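PDB 5TGF: beta-lactamase-related domain-containing protein from Bacteroides dorei DSM 17855, which probably acts as a serine hydrolase of the beta-lactamase family, although its substrate is unknown. Local coordinates for residues 56-61 / 145-150; 254-259 / 325-330; 270-275 / 291-296; 313-316 / 320-323. All blocks are in the same frame, centred on the assembly; numbering follows the deposited sequence.

Interaction 1 of 4, residues 56-61 / 145-150; sequences VASAGK and FEYGGL
The Y147 ring presents its hydroxyl end to residues 56-61: S58 OG sits at the ring edge, in the ring plane, whereas K61 NZ comes to the phenol obliquely. H106 meets the same ring with the two planes about 30° apart, and Y147 CD2 packs on W270. S58 OG and Y147 OH share a hydrogen bond of 2.7 Å in which either may be the donor. K61 and Y147 arrive from opposite directions. The lysine chain is extended until its last torsion (chi4 71°), where it bends and sets NZ 2.9 Å from Y147 OH. NZ is likewise 2.9 Å from S58 OG, and it has a hydrogen bond to G200 O. K61 CE also lies against G148 O, at 3.7 Å. The backbone bond from K61 N to S58 O (3.0 Å) closes one turn at the start of helix 60-74, so S58 and K61 are one turn apart, and both side chains reach the phenol. A glycerol is bound about 4 Å from the Y147 side chain. The grouping matches the SxxK motif with its partner tyrosine, as in class C beta-lactamases and related DD-peptidases, and is consistent with S58 being the nucleophile of the active site.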
# COMPACT_ATOMS: atom_id res chain seq x y z
N VAL A 56 9.50 0.64 4.30
CA VAL A 56 8.52 -0.48 4.14
C VAL A 56 8.04 -0.68 2.71
O VAL A 56 7.16 -1.53 2.42
CB VAL A 56 7.30 -0.29 5.05
CG1 VAL A 56 7.73 -0.32 6.51
CG2 VAL A 56 6.55 0.98 4.73
N ALA A 57 8.64 0.06 1.79
CA ALA A 57 8.37 -0.13 0.36
C ALA A 57 6.88 -0.06 0.04
O ALA A 57 6.23 0.90 0.45
CB ALA A 57 9.01 -1.42 -0.10
N SER A 58 6.31 -1.08 -0.60
CA SER A 58 4.92 -0.98 -1.07
C SER A 58 3.89 -0.94 0.02
O SER A 58 2.73 -0.68 -0.29
CB SER A 58 4.58 -2.10 -2.04
OG SER A 58 5.39 -1.98 -3.18
N ALA A 59 4.26 -1.16 1.28
CA ALA A 59 3.31 -0.89 2.35
C ALA A 59 2.81 0.55 2.33
O ALA A 59 1.68 0.83 2.76
CB ALA A 59 3.85 -1.29 3.71
N GLY A 60 3.61 1.45 1.77
CA GLY A 60 3.20 2.84 1.59
C GLY A 60 2.16 3.13 0.52
O GLY A 60 1.58 4.22 0.55
N LYS A 61 1.87 2.19 -0.39
CA LYS A 61 0.87 2.45 -1.43
C LYS A 61 -0.50 2.73 -0.80
O LYS A 61 -1.22 3.60 -1.27
CB LYS A 61 0.78 1.30 -2.45
CG LYS A 61 1.92 1.26 -3.44
CD LYS A 61 1.73 0.16 -4.50
CE LYS A 61 2.79 0.18 -5.59
NZ LYS A 61 4.14 -0.25 -5.16
N PHE A 145 -3.99 -5.61 -16.05
CA PHE A 145 -3.32 -5.36 -14.74
C PHE A 145 -1.82 -5.59 -14.85
O PHE A 145 -1.34 -6.63 -15.33
CB PHE A 145 -3.89 -6.28 -13.67
CG PHE A 145 -3.31 -6.03 -12.28
CD1 PHE A 145 -3.90 -5.12 -11.41
CD2 PHE A 145 -2.22 -6.77 -11.83
CE1 PHE A 145 -3.39 -4.92 -10.13
CE2 PHE A 145 -1.69 -6.57 -10.54
CZ PHE A 145 -2.31 -5.66 -9.69
N GLU A 146 -1.05 -4.56 -14.51
CA GLU A 146 0.38 -4.70 -14.39
C GLU A 146 0.92 -3.78 -13.30
O GLU A 146 0.91 -2.57 -13.43
CB GLU A 146 1.10 -4.44 -15.71
CG GLU A 146 2.62 -4.71 -15.60
CD GLU A 146 3.39 -4.48 -16.90
OE1 GLU A 146 3.13 -3.49 -17.59
OE2 GLU A 146 4.33 -5.27 -17.17
N TYR A 147 1.45 -4.41 -12.27
CA TYR A 147 1.96 -3.70 -11.08
C TYR A 147 3.19 -2.87 -11.39
O TYR A 147 4.07 -3.25 -12.18
CB TYR A 147 2.29 -4.71 -10.00
CG TYR A 147 2.57 -4.19 -8.61
CD1 TYR A 147 3.87 -3.89 -8.21
CD2 TYR A 147 1.56 -4.13 -7.67
CE1 TYR A 147 4.14 -3.46 -6.92
CE2 TYR A 147 1.81 -3.71 -6.36
CZ TYR A 147 3.12 -3.42 -5.98
OH TYR A 147 3.41 -3.04 -4.69
N GLY A 148 3.22 -1.68 -10.81
CA GLY A 148 4.38 -0.81 -10.97
C GLY A 148 4.33 0.39 -10.08
O GLY A 148 3.50 0.45 -9.18
N GLY A 149 5.26 1.32 -10.32
CA GLY A 149 5.45 2.50 -9.48
C GLY A 149 5.32 3.85 -10.18
O GLY A 149 4.98 4.84 -9.56
N LEU A 150 5.54 3.92 -11.49
CA LEU A 150 5.48 5.22 -12.16
C LEU A 150 4.10 5.85 -12.19
O LEU A 150 4.00 7.07 -12.07
CB LEU A 150 6.06 5.13 -13.59
CG LEU A 150 7.51 4.65 -13.72
CD1 LEU A 150 7.94 4.70 -15.18
CD2 LEU A 150 8.41 5.53 -12.88

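Interaction 2 of 4, residues 254-259 / 325-330; sequences EKALGQ and GSPVLS
A256 and L257, in the last turn of helix 252-257, face a type I beta turn that runs from G325 to V328 and leads into the C-terminal helix 328-337. The CA atoms of A256 and G325 are 6.5 Å apart, and those of L257 and P327 6.9 Å. The turn is closed by V328 N bonding to G325 O at 3.0 Å. The helix ends with L257, and G258, with positive phi, is the first residue to leave helical geometry. What joins the two segments is apolar packing around the P327 ring, which points its CB and CG at the helix end. P327 CG touches A256 CB at 3.9 Å and L257 CG at 3.8 Å. At the neighbouring ring atom, P327 CB meets L257 CD2 at 3.9 Å, so the leucine spans two ring atoms while the alanine reaches one. L257 can do this because its CG stands anti to the carbonyl carbon (chi1 -61°), which brings the branch point over to the proline. Y252 and Y293 touch P327 as well, tying the turn to both the helix and the central sheet. Beyond the helix end the Q259 side chain folds back: NE2 gives L257 O a 3.0 Å bond, almost straight at 170°, with NE2 37° above the carbonyl plane.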
# COMPACT_ATOMS: atom_id res chain seq x y z
N GLU A 254 -3.22 -14.61 -6.36
CA GLU A 254 -3.29 -16.02 -6.79
C GLU A 254 -2.09 -16.81 -6.27
O GLU A 254 -2.26 -17.87 -5.67
CB GLU A 254 -3.37 -16.17 -8.34
CG GLU A 254 -3.30 -17.64 -8.82
CD GLU A 254 -3.04 -17.79 -10.35
OE1 GLU A 254 -3.61 -17.00 -11.12
OE2 GLU A 254 -2.22 -18.67 -10.80
N LYS A 255 -0.91 -16.21 -6.36
CA LYS A 255 0.33 -16.86 -6.01
C LYS A 255 0.52 -17.01 -4.50
O LYS A 255 0.96 -18.04 -4.03
CB LYS A 255 1.52 -16.09 -6.61
CG LYS A 255 2.84 -16.81 -6.40
CD LYS A 255 3.90 -16.32 -7.37
CE LYS A 255 5.26 -16.73 -6.88
NZ LYS A 255 6.33 -16.14 -7.72
N ALA A 256 0.18 -15.97 -3.76
CA ALA A 256 0.38 -15.94 -2.31
C ALA A 256 -0.78 -16.50 -1.50
O ALA A 256 -0.56 -17.05 -0.41
CB ALA A 256 0.70 -14.52 -1.84
N LEU A 257 -2.01 -16.30 -1.96
CA LEU A 257 -3.18 -16.73 -1.21
C LEU A 257 -4.00 -17.84 -1.87
O LEU A 257 -4.99 -18.30 -1.29
CB LEU A 257 -4.10 -15.53 -0.87
CG LEU A 257 -3.48 -14.45 0.00
CD1 LEU A 257 -3.12 -13.21 -0.80
CD2 LEU A 257 -4.42 -14.10 1.13
N GLY A 258 -3.71 -18.17 -3.13
CA GLY A 258 -4.53 -19.18 -3.83
C GLY A 258 -5.92 -18.76 -4.21
O GLY A 258 -6.80 -19.61 -4.43
N GLN A 259 -6.19 -17.46 -4.25
CA GLN A 259 -7.52 -16.98 -4.59
C GLN A 259 -7.54 -16.60 -6.07
O GLN A 259 -6.57 -15.97 -6.57
CB GLN A 259 -7.90 -15.78 -3.74
CG GLN A 259 -7.70 -15.98 -2.24
CD GLN A 259 -8.60 -17.08 -1.66
OE1 GLN A 259 -9.80 -16.92 -1.56
NE2 GLN A 259 -8.00 -18.19 -1.30
N GLY A 325 5.23 -14.91 1.06
CA GLY A 325 4.95 -15.68 2.28
C GLY A 325 4.14 -14.92 3.31
O GLY A 325 3.58 -15.51 4.22
N SER A 326 4.04 -13.59 3.15
CA SER A 326 3.48 -12.74 4.20
C SER A 326 2.05 -13.05 4.67
O SER A 326 1.77 -12.96 5.88
CB SER A 326 3.54 -11.30 3.72
OG SER A 326 4.91 -10.95 3.55
N PRO A 327 1.13 -13.44 3.75
CA PRO A 327 -0.21 -13.78 4.25
C PRO A 327 -0.27 -14.96 5.21
O PRO A 327 -1.35 -15.20 5.77
CB PRO A 327 -0.99 -14.17 2.97
CG PRO A 327 -0.23 -13.61 1.88
CD PRO A 327 1.20 -13.51 2.28
N VAL A 328 0.83 -15.67 5.46
CA VAL A 328 0.84 -16.63 6.60
C VAL A 328 0.49 -15.93 7.92
O VAL A 328 -0.08 -16.54 8.85
CB VAL A 328 2.15 -17.45 6.72
CG1 VAL A 328 3.27 -16.60 7.27
CG2 VAL A 328 1.94 -18.67 7.61
N LEU A 329 0.77 -14.62 8.00
CA LEU A 329 0.52 -13.88 9.22
C LEU A 329 -0.98 -13.68 9.47
O LEU A 329 -1.50 -13.94 10.56
CB LEU A 329 1.20 -12.51 9.15
CG LEU A 329 2.72 -12.56 9.19
CD1 LEU A 329 3.28 -11.26 8.63
CD2 LEU A 329 3.21 -12.84 10.60
N SER A 330 -1.69 -13.22 8.46
CA SER A 330 -3.15 -13.06 8.57
C SER A 330 -3.85 -14.43 8.67
O SER A 330 -4.83 -14.56 9.39
CB SER A 330 -3.69 -12.26 7.39
OG SER A 330 -3.12 -12.71 6.18

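Interaction 3 of 4, residues 270-275 / 291-296; sequences WRELVD and GAYPWI
E272 OE1 accepts a 2.8 Å hydrogen bond from Y293 OH and is also hydrogen-bonded to Q283 NE2. The pair bridges the antiparallel sheet of the beta-lactamase fold: E272 belongs to edge strand 270-274, Y293 to strand 293-297, and strand 281-285 runs between them. With a whole strand in the way the backbones stay apart, E272 and W295 CA atoms being 9.4 Å from each other, and the connection is made by side chains reaching from opposite directions. The tyrosine stretches out with CG anti to its own N (chi1 -176°), and the glutamate chain is extended beyond CG. Y293 OH uses the syn lone pair of OE1, on the side of the other carboxylate oxygen. This second oxygen, OE2, has S285 OG and Y252 OH as hydrogen-bond partners, so both oxygens of the buried carboxylate are satisfied, and such a ring of partners would be expected to favour its charged form. Y293 OH has a further bond to S330 OG, which carries the network on to the C-terminal helix. E272 and L273 both face Q283, a classic beta bulge in the edge strand. Carboxylate and phenol planes are 26° apart, and E272 OE2 lies in the ring plane at the Y293 edge, 3.5 Å from CE1.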
# COMPACT_ATOMS: atom_id res chain seq x y z
N TRP A 270 -4.35 -4.32 -2.07
CA TRP A 270 -4.81 -5.60 -2.59
C TRP A 270 -6.09 -6.03 -1.89
O TRP A 270 -6.23 -5.93 -0.65
CB TRP A 270 -3.76 -6.73 -2.38
CG TRP A 270 -2.43 -6.51 -3.07
CD1 TRP A 270 -1.32 -5.88 -2.56
CD2 TRP A 270 -2.06 -6.97 -4.37
NE1 TRP A 270 -0.33 -5.85 -3.50
CE2 TRP A 270 -0.76 -6.51 -4.62
CE3 TRP A 270 -2.76 -7.62 -5.41
CZ2 TRP A 270 -0.11 -6.73 -5.83
CZ3 TRP A 270 -2.09 -7.86 -6.61
CH2 TRP A 270 -0.80 -7.42 -6.81
N ARG A 271 -7.01 -6.53 -2.70
CA ARG A 271 -8.20 -7.24 -2.26
C ARG A 271 -7.91 -8.73 -2.15
O ARG A 271 -8.00 -9.46 -3.13
CB ARG A 271 -9.35 -6.93 -3.22
CG ARG A 271 -9.73 -5.44 -3.25
CD ARG A 271 -10.74 -5.04 -4.33
NE ARG A 271 -11.68 -6.10 -4.71
CZ ARG A 271 -12.98 -6.18 -4.41
NH1 ARG A 271 -13.58 -5.33 -3.60
NH2 ARG A 271 -13.65 -7.19 -4.90
N GLU A 272 -7.39 -9.15 -1.01
CA GLU A 272 -6.85 -10.51 -0.88
C GLU A 272 -7.98 -11.56 -0.79
O GLU A 272 -7.87 -12.62 -1.40
CB GLU A 272 -5.97 -10.66 0.36
CG GLU A 272 -4.67 -9.87 0.29
CD GLU A 272 -3.72 -10.21 1.44
OE1 GLU A 272 -4.18 -10.60 2.52
OE2 GLU A 272 -2.52 -9.98 1.28
N LEU A 273 -9.03 -11.28 -0.02
CA LEU A 273 -10.16 -12.22 0.08
C LEU A 273 -11.44 -11.45 -0.22
O LEU A 273 -11.71 -10.36 0.36
CB LEU A 273 -10.24 -12.82 1.48
CG LEU A 273 -9.00 -13.51 2.03
CD1 LEU A 273 -9.21 -13.91 3.50
CD2 LEU A 273 -8.69 -14.71 1.16
N VAL A 274 -12.29 -12.07 -1.05
CA VAL A 274 -13.48 -11.40 -1.56
C VAL A 274 -14.68 -12.32 -1.45
O VAL A 274 -14.57 -13.54 -1.63
CB VAL A 274 -13.24 -10.95 -3.03
CG1 VAL A 274 -14.49 -10.39 -3.65
CG2 VAL A 274 -12.17 -9.87 -3.09
N ASP A 275 -15.81 -11.73 -1.06
CA ASP A 275 -17.09 -12.45 -1.08
C ASP A 275 -17.74 -12.31 -2.48
O ASP A 275 -18.13 -11.21 -2.87
CB ASP A 275 -18.01 -11.90 0.01
CG ASP A 275 -19.40 -12.54 0.00
OD1 ASP A 275 -19.48 -13.76 0.24
OD2 ASP A 275 -20.39 -11.84 -0.31
N GLY A 291 9.11 -7.49 3.46
CA GLY A 291 8.47 -8.17 4.58
C GLY A 291 7.39 -7.42 5.35
O GLY A 291 6.62 -8.03 6.06
N ALA A 292 7.27 -6.11 5.15
CA ALA A 292 6.22 -5.35 5.80
C ALA A 292 4.85 -5.85 5.31
O ALA A 292 4.63 -5.98 4.08
CB ALA A 292 6.37 -3.86 5.51
N TYR A 293 3.96 -6.15 6.23
CA TYR A 293 2.64 -6.70 5.90
C TYR A 293 1.58 -6.08 6.81
O TYR A 293 1.40 -6.53 7.97
CB TYR A 293 2.63 -8.20 6.09
CG TYR A 293 1.32 -8.84 5.67
CD1 TYR A 293 0.96 -8.95 4.33
CD2 TYR A 293 0.48 -9.40 6.61
CE1 TYR A 293 -0.24 -9.54 3.95
CE2 TYR A 293 -0.70 -9.99 6.25
CZ TYR A 293 -1.06 -10.07 4.92
OH TYR A 293 -2.28 -10.65 4.59
N PRO A 294 0.86 -5.09 6.30
CA PRO A 294 -0.31 -4.58 6.94
C PRO A 294 -1.59 -5.22 6.39
O PRO A 294 -1.73 -5.40 5.18
CB PRO A 294 -0.25 -3.10 6.60
CG PRO A 294 0.36 -3.07 5.21
CD PRO A 294 1.18 -4.32 5.08
N TRP A 295 -2.56 -5.50 7.26
CA TRP A 295 -3.82 -6.01 6.77
C TRP A 295 -5.00 -5.67 7.65
O TRP A 295 -4.86 -5.39 8.86
CB TRP A 295 -3.75 -7.52 6.58
CG TRP A 295 -3.97 -8.33 7.82
CD1 TRP A 295 -5.10 -9.05 8.11
CD2 TRP A 295 -3.03 -8.61 8.86
NE1 TRP A 295 -4.95 -9.68 9.34
CE2 TRP A 295 -3.67 -9.48 9.78
CE3 TRP A 295 -1.70 -8.22 9.11
CZ2 TRP A 295 -3.04 -9.94 10.97
CZ3 TRP A 295 -1.08 -8.67 10.28
CH2 TRP A 295 -1.74 -9.55 11.18
N ILE A 296 -6.17 -5.78 7.04
CA ILE A 296 -7.44 -5.74 7.76
C ILE A 296 -8.23 -6.98 7.32
O ILE A 296 -8.30 -7.30 6.12
CB ILE A 296 -8.22 -4.49 7.41
CG1 ILE A 296 -7.53 -3.25 7.99
CG2 ILE A 296 -9.65 -4.58 7.87
CD1 ILE A 296 -8.21 -1.96 7.55

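Interaction 4 of 4, residues 313-316 / 320-323; sequences EANK and FSSF
S321 OG takes part in three bonds at once: it donates a short 2.6 Å bond to N315 OD1 while receiving the backbone N-H groups of F323 and Y324. The F323 N bond, 3.2 Å to S321 OG, makes an ST turn that starts at S321, the bridged residue of a small antiparallel hairpin. That hairpin has a single bridge, N315 with S321, a non-hydrogen-bonded pair whose CA atoms are 4.4 Å apart. Backbone bonds flank it on both sides. K316 N reaches F320 O at 2.9 Å with a nearly straight N-H...O angle of 175°, and S322 N reaches A314 O at 3.0 Å. A314 O is shared, since S321 CA also comes to 3.2 Å from it in a CA-H...O contact. The S321 hydroxyl, anti to the backbone N of its residue, points to the carboxamide of N315, and OG stands 30° out of the plane of that carbonyl. On the S322 side OG packs on A314 CB and has its own hydrogen bond to W289 O, joining the hairpin to the loop ahead of strand 293-297. The F320 ring is stacked on Y25 and meets W20 edge-to-face, so the hairpin leans on the end of helix 11-22 and the loop that follows it. Along this ring the K316 chain runs side by side with it, CD 4.0 Å from F320 CD2. The lysine then bends at its last torsion (chi4 -62°), and NZ bonds E313 O at 2.8 Å.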
# COMPACT_ATOMS: atom_id res chain seq x y z
N GLU A 313 18.28 -11.54 -0.32
CA GLU A 313 17.20 -11.62 -1.28
C GLU A 313 15.90 -11.93 -0.56
O GLU A 313 15.87 -12.70 0.42
CB GLU A 313 17.47 -12.68 -2.35
CG GLU A 313 18.61 -12.28 -3.26
CD GLU A 313 18.84 -13.27 -4.38
OE1 GLU A 313 18.16 -13.15 -5.42
OE2 GLU A 313 19.66 -14.17 -4.18
N ALA A 314 14.83 -11.38 -1.11
CA ALA A 314 13.51 -11.57 -0.60
C ALA A 314 13.08 -13.04 -0.73
O ALA A 314 12.34 -13.54 0.10
CB ALA A 314 12.55 -10.66 -1.37
N ASN A 315 13.53 -13.71 -1.80
CA ASN A 315 13.10 -15.09 -2.10
C ASN A 315 14.30 -16.03 -1.97
O ASN A 315 15.28 -15.88 -2.70
CB ASN A 315 12.54 -15.18 -3.53
CG ASN A 315 11.35 -14.27 -3.74
OD1 ASN A 315 10.27 -14.50 -3.20
ND2 ASN A 315 11.54 -13.21 -4.53
N LYS A 316 14.25 -16.89 -0.97
CA LYS A 316 15.44 -17.61 -0.50
C LYS A 316 15.31 -19.10 -0.86
O LYS A 316 14.20 -19.58 -1.11
CB LYS A 316 15.60 -17.44 0.99
CG LYS A 316 15.70 -15.97 1.40
CD LYS A 316 16.07 -15.86 2.87
CE LYS A 316 16.23 -14.41 3.27
NZ LYS A 316 17.32 -13.69 2.56
N PHE A 320 11.35 -19.71 1.50
CA PHE A 320 10.83 -18.51 2.19
C PHE A 320 10.78 -17.35 1.21
O PHE A 320 11.67 -17.20 0.35
CB PHE A 320 11.70 -18.16 3.40
CG PHE A 320 11.43 -16.79 3.99
CD1 PHE A 320 10.48 -16.61 4.99
CD2 PHE A 320 12.17 -15.69 3.57
CE1 PHE A 320 10.25 -15.34 5.52
CE2 PHE A 320 11.99 -14.44 4.14
CZ PHE A 320 11.03 -14.27 5.11
N SER A 321 9.79 -16.49 1.38
CA SER A 321 9.69 -15.26 0.63
C SER A 321 9.12 -14.19 1.52
O SER A 321 8.01 -14.36 2.05
CB SER A 321 8.78 -15.39 -0.59
OG SER A 321 8.63 -14.13 -1.24
N SER A 322 9.85 -13.07 1.64
CA SER A 322 9.40 -11.96 2.46
C SER A 322 8.22 -11.21 1.81
O SER A 322 7.65 -10.30 2.42
CB SER A 322 10.55 -10.98 2.74
OG SER A 322 11.16 -10.54 1.55
N PHE A 323 7.92 -11.52 0.56
CA PHE A 323 6.74 -10.94 -0.13
C PHE A 323 5.58 -11.95 -0.23
O PHE A 323 4.51 -11.77 0.39
CB PHE A 323 7.17 -10.44 -1.51
CG PHE A 323 6.07 -9.76 -2.28
CD1 PHE A 323 5.46 -8.61 -1.78
CD2 PHE A 323 5.74 -10.19 -3.55
CE1 PHE A 323 4.46 -7.97 -2.50
CE2 PHE A 323 4.78 -9.52 -4.30
CZ PHE A 323 4.14 -8.40 -3.77

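In the fold
Interaction 1 comes first along the chain and lies nearest its centre, at the start of helix 60-74. Interaction 3, about 14 Å away between centres, touches it through W270, which packs on Y147 and F145, and through A292. The six-stranded sheet is thereby in contact with the presumed active site. The centres of interactions 2 and 3 are about 9 Å apart, and the two share a probable hydrogen bond between S330 and Y293, so the C-terminal helix is tied to the same sheet. Interactions 3 and 4 both fall between the two segments of interaction 2 in sequence. The hairpin of interaction 4, about 18 Å from the chain centre, follows strand 302-307 and leads, after Y324, into residues 325-330.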